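Local coordinates for protein enoyl-CoA hydratase (Bacillus halodurans, PDB 3LKE) that probably hydrates the double bond of enoyl-CoA thioesters, or catalyses a related reaction on acyl-CoA substrates, at residues A[52-63]-A[102-113]. Residues are numbered along the deposited sequence; the frame is centred on the assembly and turned at random.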
ATOM      1  N   ILE A  52      17.684  -0.559  18.856  1.00 29.11           N
ATOM      2  CA  ILE A  52      18.097  -1.947  18.930  1.00 28.84           C
ATOM      3  C   ILE A  52      18.643  -2.327  17.564  1.00 32.28           C
ATOM      4  O   ILE A  52      17.963  -2.169  16.552  1.00 26.99           O
ATOM      5  CB  ILE A  52      16.924  -2.868  19.288  1.00 30.34           C
ATOM      6  CG1 ILE A  52      16.423  -2.568  20.701  1.00 30.26           C
ATOM      7  CG2 ILE A  52      17.347  -4.323  19.196  1.00 31.01           C
ATOM      8  CD1 ILE A  52      15.183  -3.310  21.075  1.00 30.38           C
ATOM      9  N   ILE A  53      19.881  -2.814  17.542  1.00 26.94           N
ATOM     10  CA  ILE A  53      20.556  -3.195  16.310  1.00 24.88           C
ATOM     11  C   ILE A  53      20.724  -4.710  16.265  1.00 26.54           C
ATOM     12  O   ILE A  53      21.275  -5.293  17.198  1.00 26.88           O
ATOM     13  CB  ILE A  53      21.976  -2.565  16.251  1.00 26.24           C
ATOM     14  CG1 ILE A  53      21.890  -1.040  16.333  1.00 31.46           C
ATOM     15  CG2 ILE A  53      22.699  -2.990  14.974  1.00 27.14           C
ATOM     16  CD1 ILE A  53      21.183  -0.412  15.150  1.00 33.21           C
ATOM     17  N   LEU A  54      20.255  -5.348  15.191  1.00 24.88           N
ATOM     18  CA  LEU A  54      20.408  -6.800  15.036  1.00 23.64           C
ATOM     19  C   LEU A  54      21.474  -7.063  13.994  1.00 24.22           C
ATOM     20  O   LEU A  54      21.467  -6.443  12.926  1.00 22.62           O
ATOM     21  CB  LEU A  54      19.074  -7.444  14.629  1.00 27.45           C
ATOM     22  CG  LEU A  54      17.997  -7.374  15.714  1.00 29.19           C
ATOM     23  CD1 LEU A  54      16.805  -6.587  15.174  1.00 26.56           C
ATOM     24  CD2 LEU A  54      17.572  -8.751  16.155  1.00 31.42           C
ATOM     25  N   GLN A  55      22.422  -7.946  14.311  1.00 25.42           N
ATOM     26  CA  GLN A  55      23.567  -8.164  13.431  1.00 22.72           C
ATOM     27  C   GLN A  55      24.131  -9.574  13.602  1.00 20.66           C
ATOM     28  O   GLN A  55      23.701 -10.313  14.478  1.00 23.74           O
ATOM     29  CB  GLN A  55      24.662  -7.132  13.735  1.00 26.34           C
ATOM     30  CG  GLN A  55      25.186  -7.195  15.161  1.00 26.83           C
ATOM     31  CD  GLN A  55      26.159  -6.054  15.469  1.00 26.22           C
ATOM     32  OE1 GLN A  55      26.338  -5.136  14.666  1.00 26.95           O
ATOM     33  NE2 GLN A  55      26.787  -6.114  16.634  1.00 29.08           N
ATOM     34  N   SER A  56      25.096  -9.920  12.750  1.00 25.13           N
ATOM     35  CA  SER A  56      25.773 -11.209  12.793  1.00 25.27           C
ATOM     36  C   SER A  56      27.251 -10.956  13.037  1.00 25.91           C
ATOM     37  O   SER A  56      27.822 -10.010  12.485  1.00 26.26           O
ATOM     38  CB  SER A  56      25.620 -11.954  11.466  1.00 23.83           C
ATOM     39  OG  SER A  56      26.442 -13.125  11.460  1.00 24.06           O
ATOM     40  N   LYS A  57      27.860 -11.806  13.852  1.00 29.58           N
ATOM     41  CA  LYS A  57      29.284 -11.679  14.154  1.00 30.56           C
ATOM     42  C   LYS A  57      30.139 -12.385  13.109  1.00 33.48           C
ATOM     43  O   LYS A  57      31.372 -12.329  13.160  1.00 34.62           O
ATOM     44  CB  LYS A  57      29.598 -12.251  15.538  1.00 34.88           C
ATOM     45  CG  LYS A  57      31.047 -12.051  15.945  1.00 43.69           C
ATOM     46  CD  LYS A  57      31.491 -13.030  17.015  1.00 39.68           C
ATOM     47  CE  LYS A  57      30.732 -12.819  18.310  1.00 41.33           C
ATOM     48  NZ  LYS A  57      31.677 -12.929  19.459  1.00 42.04           N
ATOM     49  N   HIS A  58      29.494 -13.057  12.164  1.00 29.27           N
ATOM     50  CA  HIS A  58      30.222 -13.872  11.206  1.00 28.37           C
ATOM     51  C   HIS A  58      30.187 -13.303   9.800  1.00 30.54           C
ATOM     52  O   HIS A  58      29.119 -13.062   9.223  1.00 28.14           O
ATOM     53  CB  HIS A  58      29.743 -15.324  11.249  1.00 27.27           C
ATOM     54  CG  HIS A  58      29.855 -15.938  12.608  1.00 27.71           C
ATOM     55  ND1 HIS A  58      31.061 -16.359  13.138  1.00 30.84           N
ATOM     56  CD2 HIS A  58      28.924 -16.174  13.562  1.00 28.10           C
ATOM     57  CE1 HIS A  58      30.863 -16.834  14.352  1.00 28.31           C
ATOM     58  NE2 HIS A  58      29.576 -16.739  14.633  1.00 28.70           N
ATOM     59  N   ARG A  59      31.379 -13.084   9.264  1.00 29.36           N
ATOM     60  CA  ARG A  59      31.567 -12.425   7.983  1.00 31.81           C
ATOM     61  C   ARG A  59      30.765 -13.080   6.856  1.00 35.73           C
ATOM     62  O   ARG A  59      30.148 -12.388   6.047  1.00 33.29           O
ATOM     63  CB  ARG A  59      33.064 -12.400   7.640  1.00 37.13           C
ATOM     64  CG  ARG A  59      33.413 -11.717   6.322  1.00 41.33           C
ATOM     65  CD  ARG A  59      34.918 -11.488   6.209  1.00 46.38           C
ATOM     66  NE  ARG A  59      35.424 -10.697   7.330  1.00 47.57           N
ATOM     67  CZ  ARG A  59      36.208 -11.167   8.297  1.00 52.65           C
ATOM     68  NH1 ARG A  59      36.608 -12.431   8.283  1.00 45.58           N
ATOM     69  NH2 ARG A  59      36.603 -10.361   9.275  1.00 54.81           N
ATOM     70  N   ALA A  60      30.754 -14.410   6.819  1.00 30.14           N
ATOM     71  CA  ALA A  60      30.225 -15.125   5.657  1.00 34.28           C
ATOM     72  C   ALA A  60      28.706 -15.065   5.489  1.00 30.59           C
ATOM     73  O   ALA A  60      28.202 -15.182   4.377  1.00 36.19           O
ATOM     74  CB  ALA A  60      30.695 -16.578   5.657  1.00 36.84           C
ATOM     75  N   TYR A  61      27.971 -14.895   6.581  1.00 30.42           N
ATOM     76  CA  TYR A  61      26.515 -15.024   6.503  1.00 27.73           C
ATOM     77  C   TYR A  61      25.812 -14.162   7.532  1.00 28.28           C
ATOM     78  O   TYR A  61      26.323 -13.938   8.623  1.00 25.01           O
ATOM     79  CB  TYR A  61      26.119 -16.488   6.730  1.00 29.83           C
ATOM     80  CG  TYR A  61      26.855 -17.126   7.890  1.00 30.18           C
ATOM     81  CD1 TYR A  61      26.378 -17.024   9.197  1.00 28.05           C
ATOM     82  CD2 TYR A  61      28.040 -17.817   7.680  1.00 31.26           C
ATOM     83  CE1 TYR A  61      27.055 -17.611  10.261  1.00 28.29           C
ATOM     84  CE2 TYR A  61      28.726 -18.402   8.730  1.00 31.73           C
ATOM     85  CZ  TYR A  61      28.231 -18.298  10.019  1.00 28.75           C
ATOM     86  OH  TYR A  61      28.933 -18.872  11.060  1.00 30.65           O
ATOM     87  N   PHE A  62      24.623 -13.672   7.191  1.00 27.35           N
ATOM     88  CA  PHE A  62      23.785 -13.097   8.224  1.00 24.58           C
ATOM     89  C   PHE A  62      23.010 -14.203   8.918  1.00 22.12           C
ATOM     90  O   PHE A  62      23.113 -14.382  10.127  1.00 23.17           O
ATOM     91  CB  PHE A  62      22.783 -12.080   7.667  1.00 23.62           C
ATOM     92  CG  PHE A  62      21.859 -11.551   8.717  1.00 25.15           C
ATOM     93  CD1 PHE A  62      22.305 -10.616   9.627  1.00 22.62           C
ATOM     94  CD2 PHE A  62      20.548 -12.004   8.809  1.00 24.78           C
ATOM     95  CE1 PHE A  62      21.474 -10.133  10.614  1.00 25.16           C
ATOM     96  CE2 PHE A  62      19.710 -11.527   9.789  1.00 26.08           C
ATOM     97  CZ  PHE A  62      20.169 -10.588  10.696  1.00 27.64           C
ATOM     98  N   SER A  63      22.205 -14.930   8.147  1.00 23.48           N
ATOM     99  CA  SER A  63      21.484 -16.094   8.670  1.00 23.84           C
ATOM    100  C   SER A  63      21.036 -17.024   7.558  1.00 26.29           C
ATOM    101  O   SER A  63      20.415 -16.601   6.570  1.00 26.65           O
ATOM    102  CB  SER A  63      20.276 -15.684   9.520  1.00 25.02           C
ATOM    103  OG  SER A  63      19.506 -16.829   9.881  1.00 25.96           O
ATOM    104  N   LYS A 102      11.574   0.910  20.488  1.00 26.54           N
ATOM    105  CA  LYS A 102      12.879   1.433  20.111  1.00 26.81           C
ATOM    106  C   LYS A 102      13.016   1.425  18.603  1.00 27.46           C
ATOM    107  O   LYS A 102      12.325   0.662  17.920  1.00 27.05           O
ATOM    108  CB  LYS A 102      13.994   0.553  20.701  1.00 28.34           C
ATOM    109  CG  LYS A 102      13.746   0.141  22.137  1.00 29.25           C
ATOM    110  CD  LYS A 102      13.673   1.361  23.027  1.00 30.27           C
ATOM    111  CE  LYS A 102      13.482   0.970  24.490  1.00 33.67           C
ATOM    112  NZ  LYS A 102      13.539   2.178  25.364  1.00 36.11           N
ATOM    113  N   VAL A 103      13.898   2.264  18.073  1.00 26.04           N
ATOM    114  CA  VAL A 103      14.190   2.198  16.649  1.00 26.90           C
ATOM    115  C   VAL A 103      14.930   0.889  16.404  1.00 28.86           C
ATOM    116  O   VAL A 103      15.937   0.600  17.057  1.00 28.22           O
ATOM    117  CB  VAL A 103      15.049   3.369  16.154  1.00 26.23           C
ATOM    118  CG1 VAL A 103      15.422   3.149  14.704  1.00 24.62           C
ATOM    119  CG2 VAL A 103      14.321   4.707  16.344  1.00 29.16           C
ATOM    120  N   THR A 104      14.439   0.102  15.455  1.00 26.55           N
ATOM    121  CA  THR A 104      15.007  -1.216  15.196  1.00 23.74           C
ATOM    122  C   THR A 104      15.694  -1.263  13.826  1.00 25.40           C
ATOM    123  O   THR A 104      15.126  -0.852  12.813  1.00 25.00           O
ATOM    124  CB  THR A 104      13.918  -2.306  15.296  1.00 22.80           C
ATOM    125  OG1 THR A 104      12.846  -1.975  14.401  1.00 23.97           O
ATOM    126  CG2 THR A 104      13.387  -2.377  16.707  1.00 21.47           C
ATOM    127  N   VAL A 105      16.939  -1.742  13.804  1.00 24.55           N
ATOM    128  CA  VAL A 105      17.709  -1.795  12.574  1.00 22.14           C
ATOM    129  C   VAL A 105      18.366  -3.166  12.433  1.00 23.49           C
ATOM    130  O   VAL A 105      18.972  -3.656  13.384  1.00 24.78           O
ATOM    131  CB  VAL A 105      18.823  -0.723  12.586  1.00 27.30           C
ATOM    132  CG1 VAL A 105      19.616  -0.748  11.284  1.00 27.92           C
ATOM    133  CG2 VAL A 105      18.226   0.651  12.841  1.00 28.76           C
ATOM    134  N   ALA A 106      18.254  -3.770  11.251  1.00 21.33           N
ATOM    135  CA  ALA A 106      18.948  -5.022  10.964  1.00 22.47           C
ATOM    136  C   ALA A 106      20.100  -4.777  10.005  1.00 22.29           C
ATOM    137  O   ALA A 106      19.949  -4.099   8.993  1.00 22.00           O
ATOM    138  CB  ALA A 106      17.972  -6.058  10.391  1.00 25.11           C
ATOM    139  N   LEU A 107      21.273  -5.305  10.343  1.00 23.98           N
ATOM    140  CA  LEU A 107      22.435  -5.136   9.479  1.00 21.78           C
ATOM    141  C   LEU A 107      22.705  -6.465   8.794  1.00 21.33           C
ATOM    142  O   LEU A 107      23.133  -7.417   9.454  1.00 24.84           O
ATOM    143  CB  LEU A 107      23.656  -4.702  10.304  1.00 21.63           C
ATOM    144  CG  LEU A 107      23.415  -3.484  11.198  1.00 21.80           C
ATOM    145  CD1 LEU A 107      24.674  -3.128  11.999  1.00 25.50           C
ATOM    146  CD2 LEU A 107      22.989  -2.311  10.331  1.00 25.69           C
ATOM    147  N   ILE A 108      22.431  -6.528   7.493  1.00 22.74           N
ATOM    148  CA  ILE A 108      22.574  -7.768   6.742  1.00 26.52           C
ATOM    149  C   ILE A 108      23.933  -7.792   6.064  1.00 21.53           C
ATOM    150  O   ILE A 108      24.112  -7.179   5.017  1.00 23.96           O
ATOM    151  CB  ILE A 108      21.495  -7.919   5.651  1.00 28.65           C
ATOM    152  CG1 ILE A 108      20.099  -7.570   6.193  1.00 27.79           C
ATOM    153  CG2 ILE A 108      21.530  -9.323   5.066  1.00 25.98           C
ATOM    154  CD1 ILE A 108      19.656  -8.446   7.369  1.00 27.42           C
ATOM    155  N   ASN A 109      24.875  -8.511   6.665  1.00 27.16           N
ATOM    156  CA  ASN A 109      26.262  -8.478   6.201  1.00 30.82           C
ATOM    157  C   ASN A 109      26.566  -9.495   5.106  1.00 31.06           C
ATOM    158  O   ASN A 109      27.264  -9.190   4.151  1.00 34.90           O
ATOM    159  CB  ASN A 109      27.228  -8.650   7.369  1.00 28.64           C
ATOM    160  CG  ASN A 109      27.049  -9.980   8.082  1.00 30.77           C
ATOM    161  OD1 ASN A 109      25.936 -10.367   8.414  1.00 28.45           O
ATOM    162  ND2 ASN A 109      28.145 -10.677   8.325  1.00 32.65           N
ATOM    163  N   GLY A 110      26.034 -10.701   5.255  1.00 30.18           N
ATOM    164  CA  GLY A 110      26.236 -11.756   4.277  1.00 29.80           C
ATOM    165  C   GLY A 110      24.893 -12.346   3.892  1.00 29.53           C
ATOM    166  O   GLY A 110      23.866 -11.665   3.974  1.00 29.46           O
ATOM    167  N   TYR A 111      24.869 -13.615   3.497  1.00 26.26           N
ATOM    168  CA  TYR A 111      23.609 -14.142   2.959  1.00 27.87           C
ATOM    169  C   TYR A 111      22.525 -14.260   4.025  1.00 23.94           C
ATOM    170  O   TYR A 111      22.802 -14.426   5.212  1.00 22.38           O
ATOM    171  CB  TYR A 111      23.795 -15.436   2.155  1.00 28.73           C
ATOM    172  CG  TYR A 111      24.366 -16.614   2.903  1.00 30.08           C
ATOM    173  CD1 TYR A 111      23.573 -17.367   3.760  1.00 28.56           C
ATOM    174  CD2 TYR A 111      25.690 -16.999   2.722  1.00 31.54           C
ATOM    175  CE1 TYR A 111      24.080 -18.453   4.429  1.00 32.17           C
ATOM    176  CE2 TYR A 111      26.207 -18.093   3.391  1.00 35.42           C
ATOM    177  CZ  TYR A 111      25.395 -18.815   4.247  1.00 33.01           C
ATOM    178  OH  TYR A 111      25.889 -19.904   4.932  1.00 36.84           O
ATOM    179  N   ALA A 112      21.278 -14.127   3.581  1.00 24.08           N
ATOM    180  CA  ALA A 112      20.124 -14.196   4.464  1.00 25.06           C
ATOM    181  C   ALA A 112      19.045 -14.931   3.697  1.00 21.58           C
ATOM    182  O   ALA A 112      18.462 -14.388   2.744  1.00 24.24           O
ATOM    183  CB  ALA A 112      19.647 -12.798   4.847  1.00 24.34           C
ATOM    184  N   TYR A 113      18.816 -16.179   4.088  1.00 22.91           N
ATOM    185  CA  TYR A 113      17.875 -17.050   3.385  1.00 22.94           C
ATOM    186  C   TYR A 113      16.585 -17.215   4.155  1.00 23.69           C
ATOM    187  O   TYR A 113      16.587 -17.351   5.391  1.00 23.30           O
ATOM    188  CB  TYR A 113      18.470 -18.449   3.207  1.00 24.65           C
ATOM    189  CG  TYR A 113      19.746 -18.504   2.404  1.00 27.35           C
ATOM    190  CD1 TYR A 113      20.031 -17.546   1.444  1.00 28.12           C
ATOM    191  CD2 TYR A 113      20.648 -19.539   2.590  1.00 31.07           C
ATOM    192  CE1 TYR A 113      21.191 -17.602   0.703  1.00 31.60           C
ATOM    193  CE2 TYR A 113      21.812 -19.604   1.861  1.00 34.80           C
ATOM    194  CZ  TYR A 113      22.075 -18.639   0.914  1.00 32.54           C
ATOM    195  OH  TYR A 113      23.238 -18.711   0.186  1.00 40.78           O
TER
HETATM  196  O   HOH W   1      25.489  -8.144  10.549  1.00 27.32           O
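Phe62 lays one ring face on Ile108, whose CD1 sits 3.8 Å from the ring centroid, almost on the ring normal. Asn109 OD1 lies at the edge of the same ring, in its plane, and the amide is turned 77° to it. CG of Phe62 stands anti to the backbone N (chi1 176°), which lays the ring over Ile108, with Leu107 O 3.3 Å from Phe62 CD1. With only an alanine in place of Phe62, the Ile108 methyl would probably lose its aromatic cover and a gap would open beside Asn109. The Asn109 amide reaches into the turn from His58 to Tyr61. Its ND2 donates to His58 O at 2.7 Å, coming from above the carbonyl plane. A water accepts from Ser56 N, donates to Leu107 O and makes a weak bond to Asn109 OD1, bridging the two segments where the strands part. Farther on, Tyr61 CB rests over one face of the Tyr111 ring, 3.6 Å from its centroid. Tyr111 O accepts from both Phe62 N and Ser63 N, across a beta bulge. At the other end, Ile53 sends CD1 tightly against Val105 CB (3.5 Å) and CG2 against Leu107 CD1. Strands 52-56 and 103-108 run parallel, joined by four nearly straight backbone bonds. With its largely helical connection, this is the beta-alpha-beta crossover of the crotonase fold, and in relatives backbone N-H groups after these two strands form the oxyanion hole.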